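Blood group a-and b-cleaving endo-beta-galactosidase (Streptococcus pneumoniae, PDB 2YGL) probably cleaves blood group A and B antigens as a family 98 glycoside hydrolase, its tandem CBM51 modules probably binding the carbohydrate. Local coordinates at residues K59-V64 / S69-D74; E81-Y86 / I146-F151; D104-E109 / D159-A164. All coordinates share one frame; numbering follows the deposited sequence.

All three contacts lie in the first NPCBM/NEW2 (CBM51) module, within one beta sandwich, and each joins its two facing antiparallel sheets. Strands 60-64, 82-87 and 160-171 belong to one sheet, strands 69-74, 145-151 and 105-110 to the other. Contact 1 closes along the chain before the others open, whereas contacts 2 and 3 interleave, their segments alternating. Their centres lie only 8 to 9 Å apart, so they are neighbouring parts of the one interior between the sheets. Backbone bonds tie them together: Ile61 and Thr63 pair with strand 160-171, and strand 145-151 runs between 69-74 and 105-110. The calcium ion sits at the Asp159 end of contact 3.

Contact 1 (K59-V64 / S69-D74); sequences KGIGTV and SVISYD
Ser69 OG is gripped from two quarters: it lies 3.1 Å from Thr63 OG1 across the contact and is also hydrogen-bonded to the backbone oxygen of Thr18. Thr63 OG1 can donate to Ser69 OG or, weakly, to Val64 O (Thr63 OG1 to Val64 O 3.3 Å), and the choice is not settled. Thr63 carries OG1 opposite its own backbone N (chi1 -169°), and Ser69 does the same with OG (chi1 154°), which brings the hydroxyls together near the short connection that crosses from one sheet to the other. Val64 and Ser69 are the pair whose CA atoms are nearest across the segments, and Ser69 CB packs 3.3 Å from Val64 O. Farther from this connection the contact becomes apolar. Ile71 sends CD1 between two residues of 59-64: it lies 3.7 Å from Ile61 CG2, where the two isoleucines slide past each other in opposite directions, and 3.9 Å from Thr63 CB, which it meets tip to tip. Beyond it, Tyr73 reaches across with its phenol oxygen, and Ile61 CD1 touches Tyr73 OH at 3.4 Å, the two side chains coming from opposite directions. Ile61, Thr63, Ser69, Ile71 and Tyr73 thus alternate inward along their strands, and all are buried. No backbone bond joins the two strands: their axes stay 8.1 Å apart and run at 152°, nearly antiparallel. Instead, 60-64 pairs through its backbone with Phe163 and Val161, while Ser72 OG bonds Ser147 OG in strand 145-151. Consecutive strands that leave one sheet and enter the facing one, with alternate side chains meeting between them, are consistent with the beta-sandwich fold of this carbohydrate-binding module.

Contact 2 (E81-Y86 / I146-F151); sequences EKFETY and ISLKSF
Phe83 reaches from strand 82-87 toward Ile146 and Leu148, and its CB already touches Ile146 CD1 at 3.8 Å. With CG placed opposite the backbone N (chi1 170°), the ring extends across the interior, and its CG is likewise 3.8 Å from the same methyl, Ile146 CD1. Farther out, CD1 and CD2 of Phe83 remain near that methyl, which makes an off-centre CH-pi contact: Ile146 CD1 lies 4.2 Å from the ring centroid, 29° off the ring normal. These three side chains bridge the two facing sheets of the beta sandwich, since Phe83 belongs to the sheet that pairs 82-87 with 133-138 and 160-171, while Ile146 and Leu148 project from the strand between 69-74 and 105-110. At the far end of the ring, Phe83 CZ meets Leu148 CD1 at 4.0 Å. Both aliphatic side chains approach the ring obliquely. Ile146 also stretches its longer branch away from its backbone N (chi1 -171°), which carries CD1 to the root of the ring, while Leu148 supplies a methyl at the tip. Ile108 of strand 105-110 and Leu9 of a loop pack against both Phe83 and Leu148.

Contact 3 (D104-E109 / D159-A164); sequences DRIEIE and DEVVFA. With CA (calcium ion), chain C.
Ile106 meets both Val161 and Phe163; ahead of it in the segment come Asp104 and Arg105. These first two residues both face Phe151 of strand 145-151 in a classic beta bulge. Arg105 turns to its own strand: NE donates to Glu107 OE2 at 2.8 Å with an N-H...O angle of 158°, a salt bridge in which the oxygen lies nearly in the guanidinium plane, whereas the nitrogen approaches from above the carboxylate plane. Arg105 also makes a cation-pi contact with Phe151. Ile106 points inward with its two branches divided between partners. CD1 touches Val161 CG1 at 3.9 Å, the side chains meeting tip to tip, while CG2 lies 3.8 Å from Phe163 CE2. That division follows from the torsion at CB: CG2 stands opposite the backbone N, and CG1 beside it (chi1 -62°). Glu107 points away from 159-164, OE2 held by Arg105 and OE1 in a long, weak ion pair with Lys149. Ile108 starts off to one side, but its CD1 comes back to within 4.1 Å of Phe163 CE2, so two isoleucines approach the same ring atom, each sliding past Phe163 in the opposite direction, its methyl oblique to the ring. At the other segment's start, Asp159 OD2 binds the calcium ion at 2.3 Å; Val102, Ala152 and His155 give backbone oxygens, and two waters are also bound. The metal thus ties Asp159 to Val102, shortly before strand 105-110, and to Ala152 and His155 after strand 145-151. The two strands lie in facing sheets, axes 10.2 Å apart and crossing at -35°; 105-110 runs between 145-151 and 113-117, 160-171 beside 60-64 and 82-87, with Ile87 and Leu148 packing against Phe163.

Contact 1 (K59-V64 / S69-D74)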
loop_
_atom_site.group_PDB
_atom_site.type_symbol
_atom_site.label_atom_id
_atom_site.label_comp_id
_atom_site.label_asym_id
_atom_site.label_seq_id
_atom_site.Cartn_x
_atom_site.Cartn_y
_atom_site.Cartn_z
ATOM N N LYS A 59 24.785 5.568 -2.597
ATOM C CA LYS A 59 23.837 5.136 -3.627
ATOM C C LYS A 59 23.536 6.233 -4.644
ATOM O O LYS A 59 23.569 7.422 -4.318
ATOM C CB LYS A 59 22.527 4.657 -2.989
ATOM C CG LYS A 59 22.678 3.616 -1.865
ATOM C CD LYS A 59 23.212 2.272 -2.368
ATOM C CE LYS A 59 22.161 1.494 -3.143
ATOM N NZ LYS A 59 22.739 0.286 -3.793
ATOM N N GLY A 60 23.235 5.823 -5.875
ATOM C CA GLY A 60 22.843 6.761 -6.921
ATOM C C GLY A 60 23.055 6.256 -8.334
ATOM O O GLY A 60 23.476 5.116 -8.547
ATOM N N ILE A 61 22.744 7.122 -9.297
ATOM C CA ILE A 61 22.916 6.840 -10.718
ATOM C C ILE A 61 23.832 7.899 -11.331
ATOM O O ILE A 61 23.608 9.100 -11.156
ATOM C CB ILE A 61 21.547 6.817 -11.466
ATOM C CG1 ILE A 61 20.600 5.751 -10.884
ATOM C CG2 ILE A 61 21.737 6.621 -12.963
ATOM C CD1 ILE A 61 21.079 4.302 -11.012
ATOM N N GLY A 62 24.860 7.448 -12.044
ATOM C CA GLY A 62 25.816 8.342 -12.699
ATOM C C GLY A 62 25.769 8.232 -14.211
ATOM O O GLY A 62 25.963 7.153 -14.771
ATOM N N THR A 63 25.508 9.357 -14.871
ATOM C CA THR A 63 25.395 9.395 -16.328
ATOM C C THR A 63 26.186 10.556 -16.939
ATOM O O THR A 63 26.759 11.380 -16.218
ATOM C CB THR A 63 23.905 9.460 -16.780
ATOM O OG1 THR A 63 23.814 9.241 -18.192
ATOM C CG2 THR A 63 23.267 10.814 -16.425
ATOM N N VAL A 64 26.223 10.592 -18.269
ATOM C CA VAL A 64 26.653 11.769 -19.012
ATOM C C VAL A 64 25.431 12.307 -19.764
ATOM O O VAL A 64 24.724 11.552 -20.436
ATOM C CB VAL A 64 27.808 11.449 -19.998
ATOM C CG1 VAL A 64 28.087 12.633 -20.922
ATOM C CG2 VAL A 64 29.067 11.071 -19.236
ATOM N N SER A 69 19.908 12.664 -22.376
ATOM C CA SER A 69 20.224 11.354 -21.819
ATOM C C SER A 69 19.005 10.937 -21.003
ATOM O O SER A 69 18.482 11.732 -20.220
ATOM C CB SER A 69 21.466 11.438 -20.926
ATOM O OG SER A 69 21.474 10.414 -19.939
ATOM N N VAL A 70 18.547 9.703 -21.196
ATOM C CA VAL A 70 17.325 9.219 -20.544
ATOM C C VAL A 70 17.540 7.870 -19.854
ATOM O O VAL A 70 18.011 6.912 -20.470
ATOM C CB VAL A 70 16.131 9.117 -21.550
ATOM C CG1 VAL A 70 14.921 8.444 -20.905
ATOM C CG2 VAL A 70 15.744 10.487 -22.080
ATOM N N ILE A 71 17.193 7.811 -18.570
ATOM C CA ILE A 71 17.188 6.558 -17.815
ATOM C C ILE A 71 15.780 6.330 -17.256
ATOM O O ILE A 71 15.285 7.118 -16.440
ATOM C CB ILE A 71 18.249 6.559 -16.686
ATOM C CG1 ILE A 71 19.626 6.921 -17.251
ATOM C CG2 ILE A 71 18.305 5.193 -16.005
ATOM C CD1 ILE A 71 20.493 7.726 -16.317
ATOM N N SER A 72 15.139 5.258 -17.716
ATOM C CA SER A 72 13.741 4.981 -17.386
ATOM C C SER A 72 13.568 3.704 -16.573
ATOM O O SER A 72 14.319 2.739 -16.747
ATOM C CB SER A 72 12.902 4.885 -18.661
ATOM O OG SER A 72 12.967 6.091 -19.398
ATOM N N TYR A 73 12.566 3.711 -15.696
ATOM C CA TYR A 73 12.228 2.550 -14.875
ATOM C C TYR A 73 10.735 2.244 -14.947
ATOM O O TYR A 73 9.899 3.156 -14.919
ATOM C CB TYR A 73 12.633 2.782 -13.415
ATOM C CG TYR A 73 14.124 2.923 -13.192
ATOM C CD1 TYR A 73 14.760 4.155 -13.356
ATOM C CD2 TYR A 73 14.897 1.828 -12.807
ATOM C CE1 TYR A 73 16.125 4.292 -13.154
ATOM C CE2 TYR A 73 16.268 1.955 -12.598
ATOM C CZ TYR A 73 16.874 3.192 -12.776
ATOM O OH TYR A 73 18.227 3.334 -12.575
ATOM N N ASP A 74 10.414 0.957 -15.040
ATOM C CA ASP A 74 9.033 0.495 -15.002
ATOM C C ASP A 74 8.593 0.383 -13.551
ATOM O O ASP A 74 9.129 -0.421 -12.789
ATOM C CB ASP A 74 8.885 -0.853 -15.723
ATOM C CG ASP A 74 7.453 -1.392 -15.697
ATOM O OD1 ASP A 74 6.506 -0.637 -15.374
ATOM O OD2 ASP A 74 7.272 -2.587 -16.009
#

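Contact 2 (E81-Y86 / I146-F151)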
loop_
_atom_site.group_PDB
_atom_site.type_symbol
_atom_site.label_atom_id
_atom_site.label_comp_id
_atom_site.label_asym_id
_atom_site.label_seq_id
_atom_site.Cartn_x
_atom_site.Cartn_y
_atom_site.Cartn_z
ATOM N N GLU A 81 5.066 6.083 -3.937
ATOM C CA GLU A 81 4.346 7.314 -3.620
ATOM C C GLU A 81 5.187 8.566 -3.867
ATOM O O GLU A 81 4.650 9.624 -4.202
ATOM C CB GLU A 81 3.861 7.280 -2.168
ATOM C CG GLU A 81 2.867 6.158 -1.873
ATOM C CD GLU A 81 2.787 5.796 -0.396
ATOM O OE1 GLU A 81 2.939 6.695 0.461
ATOM O OE2 GLU A 81 2.566 4.605 -0.094
ATOM N N LYS A 82 6.502 8.438 -3.692
ATOM C CA LYS A 82 7.422 9.563 -3.845
ATOM C C LYS A 82 8.708 9.158 -4.553
ATOM O O LYS A 82 9.141 8.002 -4.475
ATOM C CB LYS A 82 7.772 10.172 -2.478
ATOM C CG LYS A 82 6.631 10.921 -1.791
ATOM C CD LYS A 82 6.931 11.168 -0.315
ATOM C CE LYS A 82 7.556 12.535 -0.075
ATOM N NZ LYS A 82 6.535 13.623 -0.079
ATOM N N PHE A 83 9.308 10.122 -5.246
ATOM C CA PHE A 83 10.660 9.979 -5.767
ATOM C C PHE A 83 11.532 11.080 -5.177
ATOM O O PHE A 83 11.156 12.255 -5.196
ATOM C CB PHE A 83 10.673 10.041 -7.298
ATOM C CG PHE A 83 12.054 10.149 -7.890
ATOM C CD1 PHE A 83 12.911 9.049 -7.902
ATOM C CD2 PHE A 83 12.502 11.353 -8.432
ATOM C CE1 PHE A 83 14.189 9.145 -8.441
ATOM C CE2 PHE A 83 13.781 11.460 -8.978
ATOM C CZ PHE A 83 14.626 10.354 -8.983
ATOM N N GLU A 84 12.689 10.697 -4.646
ATOM C CA GLU A 84 13.608 11.659 -4.044
ATOM C C GLU A 84 15.053 11.437 -4.479
ATOM O O GLU A 84 15.520 10.298 -4.547
ATOM C CB GLU A 84 13.481 11.654 -2.516
ATOM C CG GLU A 84 12.145 12.216 -2.025
ATOM C CD GLU A 84 12.054 12.358 -0.520
ATOM O OE1 GLU A 84 12.868 11.749 0.204
ATOM O OE2 GLU A 84 11.154 13.090 -0.060
ATOM N N THR A 85 15.741 12.538 -4.781
ATOM C CA THR A 85 17.143 12.513 -5.213
ATOM C C THR A 85 17.791 13.894 -5.117
ATOM O O THR A 85 17.100 14.916 -5.110
ATOM C CB THR A 85 17.295 11.972 -6.668
ATOM O OG1 THR A 85 18.669 11.662 -6.930
ATOM C CG2 THR A 85 16.799 12.982 -7.699
ATOM N N TYR A 86 19.119 13.906 -5.031
ATOM C CA TYR A 86 19.905 15.125 -5.167
ATOM C C TYR A 86 20.527 15.134 -6.560
ATOM O O TYR A 86 21.061 14.120 -7.010
ATOM C CB TYR A 86 21.015 15.180 -4.113
ATOM C CG TYR A 86 20.526 15.286 -2.686
ATOM C CD1 TYR A 86 20.200 14.142 -1.953
ATOM C CD2 TYR A 86 20.398 16.528 -2.063
ATOM C CE1 TYR A 86 19.753 14.230 -0.642
ATOM C CE2 TYR A 86 19.951 16.628 -0.744
ATOM C CZ TYR A 86 19.631 15.473 -0.043
ATOM O OH TYR A 86 19.188 15.552 1.257
ATOM N N ILE A 146 8.820 6.094 -14.898
ATOM C CA ILE A 146 9.536 7.284 -14.442
ATOM C C ILE A 146 10.849 7.441 -15.217
ATOM O O ILE A 146 11.586 6.469 -15.415
ATOM C CB ILE A 146 9.752 7.301 -12.892
ATOM C CG1 ILE A 146 10.299 8.663 -12.435
ATOM C CG2 ILE A 146 10.641 6.134 -12.429
ATOM C CD1 ILE A 146 10.187 8.928 -10.938
ATOM N N SER A 147 11.119 8.666 -15.663
ATOM C CA SER A 147 12.279 8.951 -16.500
ATOM C C SER A 147 13.191 10.022 -15.916
ATOM O O SER A 147 12.738 11.101 -15.519
ATOM C CB SER A 147 11.837 9.352 -17.910
ATOM O OG SER A 147 11.462 8.212 -18.659
ATOM N N LEU A 148 14.482 9.699 -15.874
ATOM C CA LEU A 148 15.527 10.622 -15.452
ATOM C C LEU A 148 16.190 11.213 -16.695
ATOM O O LEU A 148 16.869 10.506 -17.446
ATOM C CB LEU A 148 16.557 9.894 -14.579
ATOM C CG LEU A 148 16.304 9.709 -13.074
ATOM C CD1 LEU A 148 14.924 9.136 -12.743
ATOM C CD2 LEU A 148 17.399 8.839 -12.469
ATOM N N LYS A 149 15.981 12.511 -16.908
ATOM C CA LYS A 149 16.421 13.184 -18.130
ATOM C C LYS A 149 17.460 14.263 -17.841
ATOM O O LYS A 149 17.292 15.057 -16.916
ATOM C CB LYS A 149 15.225 13.808 -18.854
ATOM C CG LYS A 149 14.137 12.816 -19.257
ATOM C CD LYS A 149 12.832 13.524 -19.625
ATOM C CE LYS A 149 12.874 14.127 -21.023
ATOM N NZ LYS A 149 11.651 14.930 -21.310
ATOM N N SER A 150 18.527 14.290 -18.635
ATOM C CA SER A 150 19.554 15.324 -18.502
ATOM C C SER A 150 19.954 15.905 -19.854
ATOM O O SER A 150 20.246 15.169 -20.801
ATOM C CB SER A 150 20.778 14.813 -17.730
ATOM O OG SER A 150 21.299 13.629 -18.299
ATOM N N PHE A 151 19.959 17.234 -19.926
ATOM C CA PHE A 151 20.206 17.954 -21.174
ATOM C C PHE A 151 21.593 18.602 -21.179
ATOM O O PHE A 151 21.882 19.490 -20.372
ATOM C CB PHE A 151 19.102 18.994 -21.420
ATOM C CG PHE A 151 17.750 18.391 -21.728
ATOM C CD1 PHE A 151 16.886 18.009 -20.703
ATOM C CD2 PHE A 151 17.339 18.210 -23.048
ATOM C CE1 PHE A 151 15.635 17.451 -20.984
ATOM C CE2 PHE A 151 16.089 17.655 -23.342
ATOM C CZ PHE A 151 15.237 17.274 -22.306
#

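Contact 3 (D104-E109 / D159-A164)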
loop_
_atom_site.group_PDB
_atom_site.type_symbol
_atom_site.label_atom_id
_atom_site.label_comp_id
_atom_site.label_asym_id
_atom_site.label_seq_id
_atom_site.Cartn_x
_atom_site.Cartn_y
_atom_site.Cartn_z
ATOM N N ASP A 104 22.515 22.147 -19.275
ATOM C CA ASP A 104 21.416 23.077 -19.511
ATOM C C ASP A 104 20.220 22.821 -18.597
ATOM O O ASP A 104 19.664 23.758 -18.027
ATOM C CB ASP A 104 20.979 23.034 -20.981
ATOM C CG ASP A 104 21.881 23.860 -21.895
ATOM O OD1 ASP A 104 23.016 24.209 -21.493
ATOM O OD2 ASP A 104 21.447 24.157 -23.030
ATOM N N ARG A 105 19.845 21.552 -18.444
ATOM C CA ARG A 105 18.601 21.196 -17.770
ATOM C C ARG A 105 18.587 19.743 -17.291
ATOM O O ARG A 105 19.115 18.852 -17.957
ATOM C CB ARG A 105 17.431 21.426 -18.730
ATOM C CG ARG A 105 16.078 21.573 -18.078
ATOM C CD ARG A 105 15.063 22.158 -19.056
ATOM N NE ARG A 105 14.663 21.228 -20.111
ATOM C CZ ARG A 105 15.116 21.262 -21.365
ATOM N NH1 ARG A 105 15.998 22.177 -21.744
ATOM N NH2 ARG A 105 14.676 20.380 -22.247
ATOM N N ILE A 106 17.980 19.521 -16.127
ATOM C CA ILE A 106 17.668 18.176 -15.650
ATOM C C ILE A 106 16.169 18.098 -15.369
ATOM O O ILE A 106 15.612 18.965 -14.690
ATOM C CB ILE A 106 18.479 17.789 -14.380
ATOM C CG1 ILE A 106 19.984 17.781 -14.679
ATOM C CG2 ILE A 106 18.035 16.418 -13.850
ATOM C CD1 ILE A 106 20.876 17.709 -13.441
ATOM N N GLU A 107 15.523 17.063 -15.900
ATOM C CA GLU A 107 14.091 16.868 -15.703
ATOM C C GLU A 107 13.757 15.483 -15.166
ATOM O O GLU A 107 14.489 14.518 -15.398
ATOM C CB GLU A 107 13.328 17.085 -17.013
ATOM C CG GLU A 107 13.303 18.518 -17.515
ATOM C CD GLU A 107 12.677 18.643 -18.897
ATOM O OE1 GLU A 107 12.443 17.606 -19.559
ATOM O OE2 GLU A 107 12.420 19.789 -19.323
ATOM N N ILE A 108 12.644 15.405 -14.439
ATOM C CA ILE A 108 12.040 14.131 -14.070
ATOM C C ILE A 108 10.663 14.065 -14.719
ATOM O O ILE A 108 9.864 14.999 -14.606
ATOM C CB ILE A 108 11.944 13.937 -12.532
ATOM C CG1 ILE A 108 13.323 14.089 -11.864
ATOM C CG2 ILE A 108 11.301 12.586 -12.185
ATOM C CD1 ILE A 108 14.383 13.064 -12.297
ATOM N N GLU A 109 10.410 12.961 -15.414
ATOM C CA GLU A 109 9.189 12.773 -16.181
ATOM C C GLU A 109 8.489 11.493 -15.739
ATOM O O GLU A 109 9.136 10.458 -15.554
ATOM C CB GLU A 109 9.534 12.703 -17.671
ATOM C CG GLU A 109 8.350 12.646 -18.621
ATOM C CD GLU A 109 8.778 12.722 -20.079
ATOM O OE1 GLU A 109 9.367 13.748 -20.479
ATOM O OE2 GLU A 109 8.527 11.753 -20.824
ATOM N N ASP A 159 30.000 16.653 -18.563
ATOM C CA ASP A 159 28.635 16.657 -18.027
ATOM C C ASP A 159 28.315 15.406 -17.210
ATOM O O ASP A 159 27.436 14.618 -17.568
ATOM C CB ASP A 159 27.613 16.839 -19.148
ATOM C CG ASP A 159 27.714 18.193 -19.818
ATOM O OD1 ASP A 159 28.440 19.084 -19.319
ATOM O OD2 ASP A 159 27.050 18.372 -20.857
ATOM N N GLU A 160 29.029 15.252 -16.098
ATOM C CA GLU A 160 28.869 14.112 -15.208
ATOM C C GLU A 160 27.669 14.333 -14.292
ATOM O O GLU A 160 27.828 14.683 -13.118
ATOM C CB GLU A 160 30.146 13.902 -14.380
ATOM C CG GLU A 160 31.404 13.631 -15.200
ATOM C CD GLU A 160 31.472 12.213 -15.727
ATOM O OE1 GLU A 160 31.224 11.266 -14.949
ATOM O OE2 GLU A 160 31.784 12.046 -16.924
ATOM N N VAL A 161 26.469 14.143 -14.840
ATOM C CA VAL A 161 25.238 14.299 -14.070
ATOM C C VAL A 161 25.054 13.103 -13.148
ATOM O O VAL A 161 25.106 11.950 -13.588
ATOM C CB VAL A 161 23.987 14.483 -14.978
ATOM C CG1 VAL A 161 22.692 14.349 -14.174
ATOM C CG2 VAL A 161 24.027 15.834 -15.675
ATOM N N VAL A 162 24.860 13.388 -11.865
ATOM C CA VAL A 162 24.537 12.350 -10.897
ATOM C C VAL A 162 23.180 12.583 -10.254
ATOM O O VAL A 162 22.826 13.711 -9.887
ATOM C CB VAL A 162 25.621 12.178 -9.799
ATOM C CG1 VAL A 162 26.847 11.472 -10.360
ATOM C CG2 VAL A 162 25.990 13.513 -9.159
ATOM N N PHE A 163 22.420 11.501 -10.151
ATOM C CA PHE A 163 21.191 11.480 -9.386
ATOM C C PHE A 163 21.547 10.813 -8.057
ATOM O O PHE A 163 21.333 9.614 -7.868
ATOM C CB PHE A 163 20.094 10.724 -10.153
ATOM C CG PHE A 163 19.774 11.319 -11.509
ATOM C CD1 PHE A 163 20.535 10.990 -12.632
ATOM C CD2 PHE A 163 18.712 12.209 -11.661
ATOM C CE1 PHE A 163 20.243 11.544 -13.885
ATOM C CE2 PHE A 163 18.411 12.765 -12.911
ATOM C CZ PHE A 163 19.181 12.431 -14.023
ATOM N N ALA A 164 22.128 11.605 -7.158
ATOM C CA ALA A 164 22.642 11.115 -5.880
ATOM C C ALA A 164 21.518 10.725 -4.930
ATOM O O ALA A 164 20.549 11.472 -4.767
ATOM C CB ALA A 164 23.547 12.159 -5.231
HETATM CA CA CA C . 27.227 20.518 -21.696
HETATM O O HOH W 1 27.457 22.392 -22.939
HETATM O O HOH W 2 29.607 20.666 -21.516
#